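Poly(ADP-ribose) glycohydrolase (Thermomonospora curvata, PDB 3SIG) hydrolyses poly(ADP-ribose) chains at their ribose–ribose glycosidic bonds, releasing ADP-ribose, which it holds in a macrodomain-like pocket. Local coordinates at residues 72-77 with 89-94; 140-145 with 190-195; 194-199 with 218-223; 202-207 with 237-242. All coordinates share one frame; numbering follows the deposited sequence.

Contact 1: residues 72-77 with 89-94; sequences ETTLAA and VACLNF. With AR6 ([(2R,3S,4R,5R)-5-(6-aminopurin-9-yl)-3,4-dihydroxy-oxolan-2-yl]methyl [hydroxy-[[(2R,3S,4R,5S)-3,4,5-trihydroxyoxolan-2-yl]methoxy]phosphoryl] hydrogen phosphate), chain B.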
# COMPACT_ATOMS: atom_id res chain seq x y z
N GLU A 72 6.89 -9.28 8.67
CA GLU A 72 5.68 -9.66 7.98
C GLU A 72 5.58 -9.01 6.63
O GLU A 72 6.04 -7.90 6.42
CB GLU A 72 4.45 -9.23 8.79
CG GLU A 72 4.27 -9.98 10.09
CD GLU A 72 3.27 -9.33 11.00
OE1 GLU A 72 3.46 -8.16 11.35
OE2 GLU A 72 2.28 -10.00 11.35
N THR A 73 4.89 -9.67 5.73
CA THR A 73 4.39 -9.01 4.55
C THR A 73 3.30 -8.01 4.97
O THR A 73 2.70 -8.10 6.05
CB THR A 73 3.73 -9.98 3.56
OG1 THR A 73 2.62 -10.59 4.22
CG2 THR A 73 4.70 -11.06 3.12
N THR A 74 3.02 -7.06 4.08
CA THR A 74 1.92 -6.12 4.29
C THR A 74 0.64 -6.87 4.64
O THR A 74 -0.06 -6.53 5.60
CB THR A 74 1.69 -5.27 3.04
OG1 THR A 74 2.95 -4.71 2.62
CG2 THR A 74 0.67 -4.16 3.28
N LEU A 75 0.30 -7.85 3.84
CA LEU A 75 -0.96 -8.56 4.06
C LEU A 75 -0.97 -9.38 5.33
O LEU A 75 -2.00 -9.45 6.00
CB LEU A 75 -1.29 -9.43 2.87
CG LEU A 75 -1.73 -8.59 1.67
CD1 LEU A 75 -2.01 -9.50 0.52
CD2 LEU A 75 -2.92 -7.67 1.91
N ALA A 76 0.15 -9.98 5.70
CA ALA A 76 0.18 -10.79 6.91
C ALA A 76 -0.05 -9.88 8.12
O ALA A 76 -0.79 -10.20 9.04
CB ALA A 76 1.49 -11.56 7.04
N ALA A 77 0.60 -8.73 8.13
CA ALA A 77 0.40 -7.79 9.23
C ALA A 77 -1.05 -7.34 9.26
O ALA A 77 -1.67 -7.26 10.34
CB ALA A 77 1.34 -6.58 9.10
N VAL A 89 -8.37 -1.80 9.20
CA VAL A 89 -6.98 -1.42 9.12
C VAL A 89 -6.73 -0.76 7.76
O VAL A 89 -7.37 -1.15 6.77
CB VAL A 89 -6.11 -2.69 9.26
CG1 VAL A 89 -4.62 -2.43 9.05
CG2 VAL A 89 -6.35 -3.35 10.61
N ALA A 90 -5.84 0.21 7.70
CA ALA A 90 -5.40 0.79 6.41
C ALA A 90 -3.97 0.39 6.13
O ALA A 90 -3.11 0.39 7.01
CB ALA A 90 -5.51 2.31 6.43
N CYS A 91 -3.69 0.07 4.87
CA CYS A 91 -2.39 -0.36 4.39
C CYS A 91 -1.90 0.50 3.25
O CYS A 91 -2.66 0.79 2.33
CB CYS A 91 -2.53 -1.79 3.83
SG CYS A 91 -3.09 -3.05 4.97
N LEU A 92 -0.63 0.88 3.30
CA LEU A 92 0.01 1.58 2.20
C LEU A 92 0.42 0.60 1.10
O LEU A 92 1.17 -0.34 1.37
CB LEU A 92 1.21 2.38 2.74
CG LEU A 92 2.08 3.11 1.71
CD1 LEU A 92 1.29 4.13 0.93
CD2 LEU A 92 3.26 3.77 2.42
N ASN A 93 -0.09 0.85 -0.10
CA ASN A 93 0.32 0.21 -1.34
C ASN A 93 1.48 0.97 -1.92
O ASN A 93 1.37 2.18 -2.16
CB ASN A 93 -0.88 0.22 -2.30
CG ASN A 93 -0.53 -0.26 -3.70
OD1 ASN A 93 0.46 -0.95 -3.90
ND2 ASN A 93 -1.34 0.13 -4.69
N PHE A 94 2.62 0.28 -2.11
CA PHE A 94 3.83 0.89 -2.63
C PHE A 94 3.65 0.96 -4.15
O PHE A 94 4.13 0.12 -4.95
CB PHE A 94 5.07 0.07 -2.28
CG PHE A 94 5.24 -0.23 -0.80
CD1 PHE A 94 4.62 0.50 0.21
CD2 PHE A 94 6.15 -1.22 -0.41
CE1 PHE A 94 4.84 0.21 1.55
CE2 PHE A 94 6.36 -1.52 0.94
CZ PHE A 94 5.70 -0.82 1.91
N1 AR6 B . 5.35 -6.82 2.26
C2 AR6 B . 6.14 -6.01 2.96
N3 AR6 B . 7.34 -5.51 2.53
C4 AR6 B . 7.66 -5.89 1.27
C5 AR6 B . 6.83 -6.75 0.48
C6 AR6 B . 5.66 -7.18 1.05
N6 AR6 B . 4.82 -8.04 0.34
N7 AR6 B . 7.50 -6.90 -0.79
C8 AR6 B . 8.60 -6.23 -0.70
N9 AR6 B . 8.79 -5.60 0.49
PA AR6 B . 8.68 -2.51 -3.50
PB AR6 B . 8.75 0.37 -4.28
C1' AR6 B . 9.85 -4.74 1.00
O1A AR6 B . 9.97 -2.71 -4.22
O1B AR6 B . 7.86 1.46 -3.74
C1D AR6 B . 6.07 -2.33 -8.06
O1D AR6 B . 6.31 -2.92 -9.31
C2' AR6 B . 11.20 -4.97 0.35
O2' AR6 B . 12.22 -4.77 1.28
O2A AR6 B . 7.51 -3.38 -3.89
O2B AR6 B . 10.23 0.50 -4.09
C2D AR6 B . 5.10 -1.23 -8.27
O2D AR6 B . 3.97 -1.52 -9.02
C3' AR6 B . 11.24 -3.91 -0.69
O3' AR6 B . 12.53 -3.50 -0.98
O3A AR6 B . 8.27 -0.97 -3.56
C3D AR6 B . 5.92 -0.04 -8.51
O3D AR6 B . 6.11 -0.03 -9.90
C4' AR6 B . 10.43 -2.78 -0.12
O4' AR6 B . 9.56 -3.37 0.83
C4D AR6 B . 7.16 -0.33 -7.74
O4D AR6 B . 7.27 -1.74 -7.60
C5' AR6 B . 9.65 -1.95 -1.12
O5' AR6 B . 8.82 -2.78 -1.92
C5D AR6 B . 7.21 0.34 -6.38
O5D AR6 B . 8.49 0.11 -5.82

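Contact 2: residues 140-145 with 190-195; sequences DPLYSD and EEIGRV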
# COMPACT_ATOMS: atom_id res chain seq x y z
N ASP A 140 7.45 12.61 -15.07
CA ASP A 140 8.49 13.00 -14.14
C ASP A 140 8.55 11.99 -13.03
O ASP A 140 7.54 11.72 -12.38
CB ASP A 140 8.17 14.36 -13.54
CG ASP A 140 9.33 14.93 -12.79
OD1 ASP A 140 9.81 16.02 -13.15
OD2 ASP A 140 9.82 14.28 -11.88
N PRO A 141 9.73 11.41 -12.78
CA PRO A 141 9.82 10.31 -11.82
C PRO A 141 9.65 10.71 -10.36
O PRO A 141 9.59 9.81 -9.50
CB PRO A 141 11.21 9.73 -12.09
CG PRO A 141 11.99 10.87 -12.68
CD PRO A 141 10.99 11.60 -13.52
N LEU A 142 9.51 12.00 -10.06
CA LEU A 142 9.10 12.38 -8.72
C LEU A 142 7.63 12.04 -8.52
O LEU A 142 7.18 11.97 -7.39
CB LEU A 142 9.31 13.87 -8.46
CG LEU A 142 10.76 14.33 -8.18
CD1 LEU A 142 10.84 15.84 -8.21
CD2 LEU A 142 11.25 13.81 -6.84
N TYR A 143 6.89 11.86 -9.62
CA TYR A 143 5.45 11.60 -9.59
C TYR A 143 4.73 12.74 -8.87
O TYR A 143 5.11 13.91 -9.05
CB TYR A 143 5.12 10.20 -9.02
CG TYR A 143 5.88 9.10 -9.71
CD1 TYR A 143 5.94 9.01 -11.09
CD2 TYR A 143 6.52 8.13 -8.97
CE1 TYR A 143 6.62 7.98 -11.70
CE2 TYR A 143 7.19 7.10 -9.56
CZ TYR A 143 7.26 7.02 -10.91
OH TYR A 143 7.92 5.97 -11.48
N SER A 144 3.70 12.46 -8.09
CA SER A 144 2.93 13.52 -7.47
C SER A 144 2.32 12.97 -6.18
O SER A 144 2.34 11.77 -5.93
CB SER A 144 1.80 13.99 -8.39
OG SER A 144 0.75 13.03 -8.43
N ASP A 145 1.69 13.86 -5.42
CA ASP A 145 1.02 13.54 -4.17
C ASP A 145 -0.42 13.06 -4.39
O ASP A 145 -1.14 12.88 -3.42
CB ASP A 145 0.98 14.75 -3.23
CG ASP A 145 2.32 15.17 -2.72
OD1 ASP A 145 3.28 14.39 -2.73
OD2 ASP A 145 2.40 16.34 -2.25
N GLU A 190 18.16 16.13 0.04
CA GLU A 190 17.20 16.95 0.74
C GLU A 190 15.93 17.20 -0.09
O GLU A 190 14.83 17.21 0.48
CB GLU A 190 17.85 18.28 1.16
CG GLU A 190 18.96 18.09 2.22
CD GLU A 190 20.26 17.45 1.70
OE1 GLU A 190 20.60 17.63 0.50
OE2 GLU A 190 20.91 16.75 2.50
N GLU A 191 16.06 17.35 -1.39
CA GLU A 191 14.91 17.48 -2.26
C GLU A 191 14.06 16.22 -2.18
O GLU A 191 12.82 16.29 -2.05
CB GLU A 191 15.32 17.70 -3.72
CG GLU A 191 15.66 19.13 -4.10
CD GLU A 191 16.06 19.24 -5.57
OE1 GLU A 191 17.10 18.67 -5.96
OE2 GLU A 191 15.32 19.88 -6.34
N ILE A 192 14.69 15.05 -2.26
CA ILE A 192 13.95 13.79 -2.18
C ILE A 192 13.33 13.70 -0.79
O ILE A 192 12.18 13.28 -0.67
CB ILE A 192 14.88 12.60 -2.42
CG1 ILE A 192 15.40 12.63 -3.86
CG2 ILE A 192 14.19 11.27 -2.15
CD1 ILE A 192 14.32 12.42 -4.85
N GLY A 193 14.05 14.11 0.25
CA GLY A 193 13.50 14.04 1.59
C GLY A 193 12.26 14.90 1.75
O GLY A 193 11.30 14.51 2.40
N ARG A 194 12.27 16.09 1.17
CA ARG A 194 11.11 16.97 1.23
C ARG A 194 9.92 16.36 0.51
O ARG A 194 8.78 16.42 1.01
CB ARG A 194 11.46 18.36 0.65
CG ARG A 194 12.43 19.16 1.50
CD ARG A 194 12.61 20.57 0.91
NE ARG A 194 13.93 21.13 1.19
CZ ARG A 194 14.95 21.12 0.34
NH1 ARG A 194 14.82 20.58 -0.87
NH2 ARG A 194 16.11 21.66 0.68
N VAL A 195 10.15 15.76 -0.65
CA VAL A 195 9.08 15.11 -1.40
C VAL A 195 8.51 13.93 -0.56
O VAL A 195 7.30 13.79 -0.40
CB VAL A 195 9.57 14.62 -2.78
CG1 VAL A 195 8.51 13.76 -3.42
CG2 VAL A 195 9.88 15.81 -3.65
O HOH W 1 5.61 15.65 -1.77

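Contact 3: residues 194-199 with 218-223; sequences RVLRGR and GAWGCG. With AR6 ([(2R,3S,4R,5R)-5-(6-aminopurin-9-yl)-3,4-dihydroxy-oxolan-2-yl]methyl [hydroxy-[[(2R,3S,4R,5S)-3,4,5-trihydroxyoxolan-2-yl]methoxy]phosphoryl] hydrogen phosphate), chain B.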
# COMPACT_ATOMS: atom_id res chain seq x y z
N ARG A 194 12.27 16.09 1.17
CA ARG A 194 11.11 16.97 1.23
C ARG A 194 9.92 16.36 0.51
O ARG A 194 8.78 16.42 1.01
CB ARG A 194 11.46 18.36 0.65
CG ARG A 194 12.43 19.16 1.50
CD ARG A 194 12.61 20.57 0.91
NE ARG A 194 13.93 21.13 1.19
CZ ARG A 194 14.95 21.12 0.34
NH1 ARG A 194 14.82 20.58 -0.87
NH2 ARG A 194 16.11 21.66 0.68
N VAL A 195 10.15 15.76 -0.65
CA VAL A 195 9.08 15.11 -1.40
C VAL A 195 8.51 13.93 -0.56
O VAL A 195 7.30 13.79 -0.40
CB VAL A 195 9.57 14.62 -2.78
CG1 VAL A 195 8.51 13.76 -3.42
CG2 VAL A 195 9.88 15.81 -3.65
N LEU A 196 9.38 13.13 0.03
CA LEU A 196 8.95 11.98 0.83
C LEU A 196 8.15 12.44 2.04
O LEU A 196 7.12 11.85 2.35
CB LEU A 196 10.16 11.18 1.32
CG LEU A 196 10.81 10.28 0.27
CD1 LEU A 196 12.16 9.84 0.80
CD2 LEU A 196 9.97 9.08 -0.06
N ARG A 197 8.60 13.47 2.73
CA ARG A 197 7.92 13.95 3.91
C ARG A 197 6.54 14.50 3.57
O ARG A 197 5.56 14.19 4.26
CB ARG A 197 8.76 15.00 4.61
CG ARG A 197 8.08 15.43 5.89
CD ARG A 197 8.96 16.32 6.74
NE ARG A 197 8.35 16.58 8.04
CZ ARG A 197 7.49 17.56 8.28
NH1 ARG A 197 7.14 18.39 7.30
NH2 ARG A 197 6.99 17.72 9.50
N GLY A 198 6.46 15.33 2.53
CA GLY A 198 5.17 15.89 2.15
C GLY A 198 4.16 14.83 1.78
O GLY A 198 2.96 14.89 2.13
N ARG A 199 4.62 13.84 1.03
CA ARG A 199 3.75 12.78 0.54
C ARG A 199 3.34 11.83 1.63
O ARG A 199 2.17 11.50 1.75
CB ARG A 199 4.45 12.07 -0.64
CG ARG A 199 3.55 11.18 -1.48
CD ARG A 199 4.20 10.79 -2.78
NE ARG A 199 4.50 11.98 -3.59
CZ ARG A 199 5.26 11.97 -4.66
NH1 ARG A 199 5.50 13.12 -5.28
NH2 ARG A 199 5.84 10.88 -5.09
N GLY A 218 5.62 0.52 5.79
CA GLY A 218 6.80 -0.30 5.51
C GLY A 218 7.80 0.52 4.72
O GLY A 218 7.76 1.76 4.73
N ALA A 219 8.66 -0.20 4.02
CA ALA A 219 9.80 0.36 3.30
C ALA A 219 9.43 0.87 1.92
O ALA A 219 9.99 0.51 0.90
CB ALA A 219 10.91 -0.67 3.23
N TRP A 220 8.42 1.72 1.92
CA TRP A 220 7.83 2.40 0.76
C TRP A 220 8.93 2.99 -0.11
O TRP A 220 9.80 3.72 0.39
CB TRP A 220 6.97 3.52 1.30
CG TRP A 220 6.21 4.36 0.34
CD1 TRP A 220 5.43 3.96 -0.72
CD2 TRP A 220 6.08 5.77 0.44
NE1 TRP A 220 4.83 5.06 -1.29
CE2 TRP A 220 5.20 6.17 -0.58
CE3 TRP A 220 6.63 6.74 1.31
CZ2 TRP A 220 4.86 7.51 -0.78
CZ3 TRP A 220 6.29 8.06 1.11
CH2 TRP A 220 5.43 8.44 0.06
N GLY A 221 8.95 2.64 -1.38
CA GLY A 221 9.89 3.24 -2.31
C GLY A 221 11.28 2.63 -2.30
O GLY A 221 12.11 3.07 -3.10
N CYS A 222 11.55 1.66 -1.44
CA CYS A 222 12.93 1.26 -1.17
C CYS A 222 13.40 0.00 -1.89
O CYS A 222 14.50 -0.49 -1.57
CB CYS A 222 13.16 1.08 0.33
SG CYS A 222 12.94 2.57 1.30
N GLY A 223 12.58 -0.51 -2.80
CA GLY A 223 12.95 -1.67 -3.60
C GLY A 223 13.07 -1.27 -5.04
O GLY A 223 14.08 -0.69 -5.46
N1 AR6 B . 5.35 -6.82 2.26
C2 AR6 B . 6.14 -6.01 2.96
N3 AR6 B . 7.34 -5.51 2.53
C4 AR6 B . 7.66 -5.89 1.27
C5 AR6 B . 6.83 -6.75 0.48
C6 AR6 B . 5.66 -7.18 1.05
N6 AR6 B . 4.82 -8.04 0.34
N7 AR6 B . 7.50 -6.90 -0.79
C8 AR6 B . 8.60 -6.23 -0.70
N9 AR6 B . 8.79 -5.60 0.49
PA AR6 B . 8.68 -2.51 -3.50
PB AR6 B . 8.75 0.37 -4.28
C1' AR6 B . 9.85 -4.74 1.00
O1A AR6 B . 9.97 -2.71 -4.22
O1B AR6 B . 7.86 1.46 -3.74
C1D AR6 B . 6.07 -2.33 -8.06
O1D AR6 B . 6.31 -2.92 -9.31
C2' AR6 B . 11.20 -4.97 0.35
O2' AR6 B . 12.22 -4.77 1.28
O2A AR6 B . 7.51 -3.38 -3.89
O2B AR6 B . 10.23 0.50 -4.09
C2D AR6 B . 5.10 -1.23 -8.27
O2D AR6 B . 3.97 -1.52 -9.02
C3' AR6 B . 11.24 -3.91 -0.69
O3' AR6 B . 12.53 -3.50 -0.98
O3A AR6 B . 8.27 -0.97 -3.56
C3D AR6 B . 5.92 -0.04 -8.51
O3D AR6 B . 6.11 -0.03 -9.90
C4' AR6 B . 10.43 -2.78 -0.12
O4' AR6 B . 9.56 -3.37 0.83
C4D AR6 B . 7.16 -0.33 -7.74
O4D AR6 B . 7.27 -1.74 -7.60
C5' AR6 B . 9.65 -1.95 -1.12
O5' AR6 B . 8.82 -2.78 -1.92
C5D AR6 B . 7.21 0.34 -6.38
O5D AR6 B . 8.49 0.11 -5.82

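Contact 4: residues 202-207 with 237-242; sequences KVLAAA and AGLLLD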
# COMPACT_ATOMS: atom_id res chain seq x y z
N LYS A 202 0.70 13.31 3.74
CA LYS A 202 -0.60 13.24 3.08
C LYS A 202 -1.22 11.84 3.15
O LYS A 202 -2.44 11.69 3.32
CB LYS A 202 -0.48 13.78 1.64
CG LYS A 202 -0.24 15.24 1.60
CD LYS A 202 0.00 15.79 0.20
CE LYS A 202 0.09 17.30 0.23
NZ LYS A 202 0.28 17.87 -1.14
N VAL A 203 -0.40 10.81 3.02
CA VAL A 203 -0.88 9.45 3.23
C VAL A 203 -1.47 9.30 4.65
O VAL A 203 -2.58 8.74 4.82
CB VAL A 203 0.29 8.45 3.06
CG1 VAL A 203 -0.10 7.07 3.56
CG2 VAL A 203 0.72 8.38 1.59
N LEU A 204 -0.74 9.76 5.66
CA LEU A 204 -1.21 9.66 7.03
C LEU A 204 -2.45 10.50 7.23
O LEU A 204 -3.38 10.09 7.95
CB LEU A 204 -0.11 10.06 8.01
CG LEU A 204 1.13 9.18 8.08
CD1 LEU A 204 2.10 9.70 9.13
CD2 LEU A 204 0.78 7.82 8.34
N ALA A 205 -2.50 11.68 6.62
CA ALA A 205 -3.69 12.51 6.76
C ALA A 205 -4.90 11.81 6.16
O ALA A 205 -5.99 11.91 6.75
CB ALA A 205 -3.48 13.88 6.10
N ALA A 206 -4.75 11.20 5.01
CA ALA A 206 -5.89 10.52 4.40
C ALA A 206 -6.35 9.36 5.26
O ALA A 206 -7.56 9.17 5.45
CB ALA A 206 -5.55 10.04 3.03
N ALA A 207 -5.41 8.61 5.83
CA ALA A 207 -5.77 7.47 6.70
C ALA A 207 -6.56 7.96 7.90
O ALA A 207 -7.60 7.39 8.26
CB ALA A 207 -4.52 6.75 7.16
N ALA A 237 9.49 8.54 10.91
CA ALA A 237 9.81 8.90 12.29
C ALA A 237 9.55 10.37 12.59
O ALA A 237 9.03 10.70 13.66
CB ALA A 237 11.27 8.58 12.60
N GLY A 238 9.93 11.25 11.69
CA GLY A 238 9.68 12.66 11.91
C GLY A 238 8.20 13.00 12.00
O GLY A 238 7.82 13.97 12.67
N LEU A 239 7.35 12.22 11.36
CA LEU A 239 5.92 12.42 11.39
C LEU A 239 5.27 11.82 12.63
O LEU A 239 4.30 12.38 13.17
CB LEU A 239 5.26 11.82 10.14
CG LEU A 239 5.63 12.57 8.85
CD1 LEU A 239 5.23 11.72 7.61
CD2 LEU A 239 5.05 13.95 8.77
N LEU A 240 5.83 10.72 13.12
CA LEU A 240 5.18 9.94 14.18
C LEU A 240 5.83 10.09 15.54
O LEU A 240 5.17 9.80 16.55
CB LEU A 240 5.17 8.45 13.82
CG LEU A 240 4.30 8.09 12.63
CD1 LEU A 240 4.69 6.70 12.12
CD2 LEU A 240 2.81 8.14 12.95
N LEU A 241 7.07 10.54 15.58
CA LEU A 241 7.85 10.60 16.84
C LEU A 241 8.27 12.03 17.15
O LEU A 241 8.07 12.95 16.37
CB LEU A 241 9.10 9.74 16.73
CG LEU A 241 8.92 8.27 16.37
CD1 LEU A 241 10.24 7.51 16.30
CD2 LEU A 241 8.01 7.62 17.34
N ASP A 242 8.86 12.22 18.33
CA ASP A 242 9.37 13.50 18.79
C ASP A 242 8.43 14.67 18.54
O ASP A 242 8.86 15.72 18.04
CB ASP A 242 10.75 13.79 18.21
CG ASP A 242 11.49 14.90 18.97
OD1 ASP A 242 11.26 15.08 20.19
OD2 ASP A 242 12.31 15.63 18.35

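Contact 1: residues 72-77 with 89-94
The methyl of Thr74 meets Cys91 where the start of helix 74-84 lies over strand 90-94, with Thr74 CG2 4.0 Å from Cys91 CB. With chi1 at -50°, Thr74 directs its methyl to the strand and OG1 to Gln111. A threonine suits this boundary because one branch is apolar and the other polar; Cys91, small and apolar at CB, lets the helix start come close. The backbone amide of Thr74 contributes a bond to the ligand: Thr74 N donates to N1 of the adenine of AR6 at 3.0 Å, with an N-H...N angle of 153°. At the far end of the strand segment, Phe94 meets the same ligand with its ring edge, CD2 lying 3.4 Å from AR6 O5' near the ring plane. Phe94 CE2 continues along the adenosine ribose, 3.7 Å from AR6 O4'. Replacing Phe94 by an alanine would remove this edge and would probably leave the ribose and its 5' oxygen with less to rest on, opening a gap beside Ala219 and Trp220 as well.

Behind this first shell, Thr73 caps the helix, its OG1 accepting from Ala76 N at 2.9 Å, which probably helps fix the turn that presents Thr74 N. Gln111 ties both segments together: NE2 bonds to Thr74 OG1 and Leu92 O, while OE1 bonds to Phe94 N. Glu72 is anchored by a salt bridge to Arg80. A helix start set against a central parallel strand, with ADP-ribose bound at the strand's C-terminal end, is characteristic of the macrodomain fold.

Contact 2: residues 140-145 with 190-195
Leu142 reaches from its loop to helix 189-209, where Ile192 and Val195 receive it. Its CB stands beside the facing helix without pointing at it; CG then lies next to the backbone nitrogen (chi1 -76°), and this bend carries the fork of the side chain to the helix. The CD2 branch makes the contact, 3.9 Å from Ile192 CD1 and 4.0 Å from Val195 CG2. The two partners are one helical turn apart, so a single methyl meets both, and branched apolar residues suit a spot only partly shielded from solvent, with Ile192 the buried member. Ile183 and Arg187 also touch the leucine.

The loop is folded to present it. Asp140 OD2 accepts from Leu142 N at 2.9 Å through its anti lone pair, nearly straight at 169°, while Pro141 takes the second position of the turn, which its restricted phi suits. Farther along, a water donates to Asp145 OD1 at 2.8 Å and to Val195 O at 2.9 Å, a polar bridge alongside the apolar contact; Asp145 also pairs with Arg199 and Lys202. This is an Asx turn on a type I beta turn, docking a surface loop against a helix of the macrodomain-like fold.

Contact 3: residues 194-199 with 218-223
Trp220 holds CG anti to its backbone nitrogen (chi1 -178°), which sends the indole from its loop to helix 189-209, where Arg199 and Leu196 meet it. Arg199 likewise starts anti, then bends at chi3 (-61°), turning its guanidinium aside so that only methylenes face the tryptophan. Arg199 CG approaches the ring edge near its plane, 3.7 Å from Trp220 CH2. Leu196 runs antiparallel alongside the indole, its CD2 4.0 Å from Trp220 CZ3. Guanidinium and indole planes stand 74° apart, so they do not stack; Val195 CG1 instead lies over one guanidinium face, 3.6 Å above it and toward the rim. The polar end of Arg199 pairs with Asp145 and with the carbonyl oxygens of Leu142 and Pro176, and Trp220 NE1 donates to Ser175 O. With a leucine in place of Trp220, Ser175 O would lose this donor, and the loop would probably be less firmly anchored to the helix.

The anchored loop turns its backbone to the ligand. Gly223 N donates to AR6 O2B at 2.9 Å, and Gly221 N makes a weak bond to AR6 O1B. Gly221 has the positive phi that glycine adopts easily; Gly223 has to be small, since a CB there would fall 2.1 Å from AR6 O1A. Glycine-rich amides after a central strand, holding the phosphate next to the terminal ribose, form a phosphate-binding loop as in macrodomains.

Contact 4: residues 202-207 with 237-242
Leu204 and Leu239 mark the closest approach of the two backbones, their CA atoms 8.8 Å apart, on helix 189-209 and on the last turn of helix 229-240. At that separation it is the leucine side chains that bring the helices together. Leu204 points at the other helix and runs out in an extended shape, with CG beside its own backbone nitrogen and chi2 near -178°, so that one methyl, CD1, leads. That methyl lies 3.9 Å from Leu239 CB and 4.0 Å from Leu239 CD1, lodging against both the root and the end of its partner. Leu240 adds a flank: its CD2 comes within 4.2 Å of Leu204 CD1, although its CB is not aimed at Leu204. The contact is wholly apolar and buried, and leucine suits it because a long, forked chain can reach from one backbone to the other with no polar group to satisfy.

The receiving helix ends here. Leu241 N bonds to Ala237 O at 2.7 Å, whereas Leu240 N makes only a weak bond to the same oxygen, and Leu241 is the first residue to leave helical geometry. The loop that follows folds back, Phe246 touching Leu204 and Pro245 touching Leu239. Alanines on helix 189-209 permit close neighbours: Ala205 and Ala206 meet Leu53 and Leu49 of helix 46-54, and Ala207 meets Leu173 of strand 163-175. Helix 189-209 thus packs against helix 229-240, helix 46-54 and the central sheet, while helix 229-240 in turn meets helix 265-273 through Ala237.

Three of the four contacts gather on helix 189-209: contact 2 near its start, contact 3 in its middle and contact 4 farther on, while contact 1 joins helix 74-84 to the central sheet and lies nearest the middle of the chain. Contacts 1, 3 and 4 are buried; contact 2 is only partly so and brings in water. Contacts 1 and 3 share AR6, the first serving adenine and ribose, the second the phosphate beside the terminal ribose, and they meet where Phe94 and Leu92 pack on Trp220. Salt bridges from Asp145 to Arg199 and Lys202 join contact 2 to contacts 3 and 4. Contact 4, away from the ligand, relies on leucines alone.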